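Local structure of endo-alpha-(1->5)-L-arabinanase (Bacillus licheniformis, 6B7K) at residues D134-I139 with L153-F158. The protein probably cleaves internal alpha-(1->5)-arabinofuranosidic linkages in arabinans, as a calcium-containing glycoside hydrolase of family 43. Residues are numbered along the deposited sequence; the frame is centred on the assembly and turned at random.
Sequences DQFNAI and LSFGSF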
loop_
_atom_site.group_PDB
_atom_site.type_symbol
_atom_site.label_atom_id
_atom_site.label_comp_id
_atom_site.label_asym_id
_atom_site.label_seq_id
_atom_site.Cartn_x
_atom_site.Cartn_y
_atom_site.Cartn_z
ATOM N N ASP A 134 5.473 7.550 19.835
ATOM C CA ASP A 134 5.518 6.220 19.249
ATOM C C ASP A 134 6.744 6.061 18.351
ATOM O O ASP A 134 7.304 7.032 17.833
ATOM C CB ASP A 134 4.245 5.945 18.447
ATOM C CG ASP A 134 2.986 6.150 19.265
ATOM O OD1 ASP A 134 3.105 6.428 20.474
ATOM O OD2 ASP A 134 1.878 6.038 18.700
ATOM N N GLN A 135 7.157 4.807 18.169
ATOM C CA GLN A 135 8.313 4.474 17.347
ATOM C C GLN A 135 7.920 3.924 15.980
ATOM O O GLN A 135 8.718 3.225 15.345
ATOM C CB GLN A 135 9.215 3.476 18.078
ATOM C CG GLN A 135 9.629 3.907 19.477
ATOM C CD GLN A 135 10.555 5.108 19.479
ATOM O OE1 GLN A 135 11.027 5.551 18.430
ATOM N NE2 GLN A 135 10.824 5.643 20.666
ATOM N N PHE A 136 6.706 4.216 15.521
ATOM C CA PHE A 136 6.236 3.789 14.211
ATOM C C PHE A 136 5.512 4.957 13.553
ATOM O O PHE A 136 5.467 6.069 14.087
ATOM C CB PHE A 136 5.332 2.555 14.320
ATOM C CG PHE A 136 4.150 2.745 15.229
ATOM C CD1 PHE A 136 2.943 3.204 14.731
ATOM C CD2 PHE A 136 4.249 2.466 16.585
ATOM C CE1 PHE A 136 1.856 3.380 15.564
ATOM C CE2 PHE A 136 3.163 2.640 17.424
ATOM C CZ PHE A 136 1.966 3.097 16.913
ATOM N N ASN A 137 4.941 4.700 12.379
ATOM C CA ASN A 137 4.174 5.708 11.656
ATOM C C ASN A 137 2.930 5.047 11.087
ATOM O O ASN A 137 3.029 4.094 10.308
ATOM C CB ASN A 137 5.008 6.350 10.544
ATOM C CG ASN A 137 4.389 7.628 10.022
ATOM O OD1 ASN A 137 3.591 8.266 10.707
ATOM N ND2 ASN A 137 4.753 8.012 8.803
ATOM N N ALA A 138 1.758 5.550 11.479
ATOM C CA ALA A 138 0.483 4.977 11.048
ATOM C C ALA A 138 0.096 5.546 9.682
ATOM O O ALA A 138 -0.803 6.378 9.541
ATOM C CB ALA A 138 -0.599 5.238 12.087
ATOM N N ILE A 139 0.818 5.086 8.660
ATOM C CA ILE A 139 0.478 5.320 7.262
ATOM C C ILE A 139 0.735 4.033 6.487
ATOM O O ILE A 139 1.205 3.032 7.036
ATOM C CB ILE A 139 1.270 6.490 6.635
ATOM C CG1 ILE A 139 2.768 6.179 6.597
ATOM C CG2 ILE A 139 1.000 7.801 7.365
ATOM C CD1 ILE A 139 3.559 7.161 5.759
ATOM N N LEU A 153 -3.892 -6.356 9.327
ATOM C CA LEU A 153 -3.494 -5.068 8.771
ATOM C C LEU A 153 -2.000 -4.876 8.978
ATOM O O LEU A 153 -1.519 -4.901 10.116
ATOM C CB LEU A 153 -4.274 -3.915 9.413
ATOM C CG LEU A 153 -4.001 -2.531 8.816
ATOM C CD1 LEU A 153 -4.622 -2.415 7.433
ATOM C CD2 LEU A 153 -4.501 -1.421 9.731
ATOM N N SER A 154 -1.270 -4.688 7.883
ATOM C CA SER A 154 0.141 -4.332 7.922
ATOM C C SER A 154 0.302 -2.874 7.519
ATOM O O SER A 154 -0.373 -2.397 6.601
ATOM C CB SER A 154 0.963 -5.222 6.989
ATOM O OG SER A 154 0.612 -4.998 5.638
ATOM N N PHE A 155 1.193 -2.168 8.206
ATOM C CA PHE A 155 1.426 -0.754 7.934
ATOM C C PHE A 155 2.848 -0.408 8.358
ATOM O O PHE A 155 3.633 -1.281 8.741
ATOM C CB PHE A 155 0.385 0.115 8.650
ATOM C CG PHE A 155 0.409 -0.020 10.143
ATOM C CD1 PHE A 155 -0.289 -1.039 10.771
ATOM C CD2 PHE A 155 1.127 0.872 10.920
ATOM C CE1 PHE A 155 -0.269 -1.166 12.148
ATOM C CE2 PHE A 155 1.151 0.749 12.297
ATOM C CZ PHE A 155 0.452 -0.271 12.911
ATOM N N GLY A 156 3.179 0.877 8.288
ATOM C CA GLY A 156 4.469 1.358 8.753
ATOM C C GLY A 156 5.225 2.145 7.703
ATOM O O GLY A 156 5.050 1.951 6.498
ATOM N N SER A 157 6.078 3.055 8.170
ATOM C CA SER A 157 6.931 3.843 7.282
ATOM C C SER A 157 8.057 4.430 8.123
ATOM O O SER A 157 7.809 5.312 8.951
ATOM C CB SER A 157 6.133 4.936 6.586
ATOM O OG SER A 157 6.952 5.695 5.715
ATOM N N PHE A 158 9.278 3.935 7.912
ATOM C CA PHE A 158 10.459 4.351 8.665
ATOM C C PHE A 158 10.279 4.092 10.156
ATOM O O PHE A 158 9.382 3.341 10.555
ATOM C CB PHE A 158 10.779 5.825 8.401
ATOM C CG PHE A 158 11.212 6.103 6.992
ATOM C CD1 PHE A 158 12.556 6.123 6.659
ATOM C CD2 PHE A 158 10.277 6.331 5.996
ATOM C CE1 PHE A 158 12.961 6.373 5.364
ATOM C CE2 PHE A 158 10.675 6.581 4.696
ATOM C CZ PHE A 158 12.019 6.601 4.380
HETATM O O HOH W 1 6.913 2.803 11.212
#
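Phe155 is set with its side chain starting toward the loop 134-139, and its ring meets Phe136, Asn137 and, through CA near Phe155 CD2, Ala138. With chi1 at 61°, CG lies between the backbone N and the carbonyl carbon, which brings the ring's CD2-CE2 edge against the loop. Phe136 CD1 approaches that edge near the ring plane, 3.9 Å from Phe155 CE2, and the two aromatic side chains are skewed rather than stacked. Asn137 O also lies at this edge, 3.8 Å from Phe155 CD2, where the slightly positive ring hydrogens suit a carbonyl oxygen. A large flat residue thus serves both an apolar and a polar neighbour in a buried place.

Gly156 brings the backbones together. Its N donates an almost straight hydrogen bond to Ile139 O (3.2 Å, 176° at the hydrogen), while its CA makes a CA-H...O contact of 3.5 Å with Asn137 O. Glycine fits because a CB at these backbone angles would collide with the carbonyl O of Phe155.

Ser157 packs its CB against Ile139 CD1 at 3.5 Å, and its O lies 3.4 Å from Asn137 CB. OG, anti to the backbone N (chi1 -179°), hydrogen-bonds to OE1 of Glu192, the predicted proton donor; a small hydroxyl residue can therefore pack against isoleucine and still reach Glu192. One water accepts from Ser157 N and, weakly, from Asn137 N, and donates to Phe158 O 2.6 Å away, tying together three residues predicted to bind substrate.

Both segments belong to the five-bladed beta-propeller of family 43. The loop 134-139 links strand 122-130 of one blade to strand 142-145 of the next, and runs across the chain at Phe155-Ser157; strand 151-155 pairs with strands 142-145 and 162-167, and Phe158 reaches strand 191-199 of the following blade through a backbone hydrogen bond with Val191.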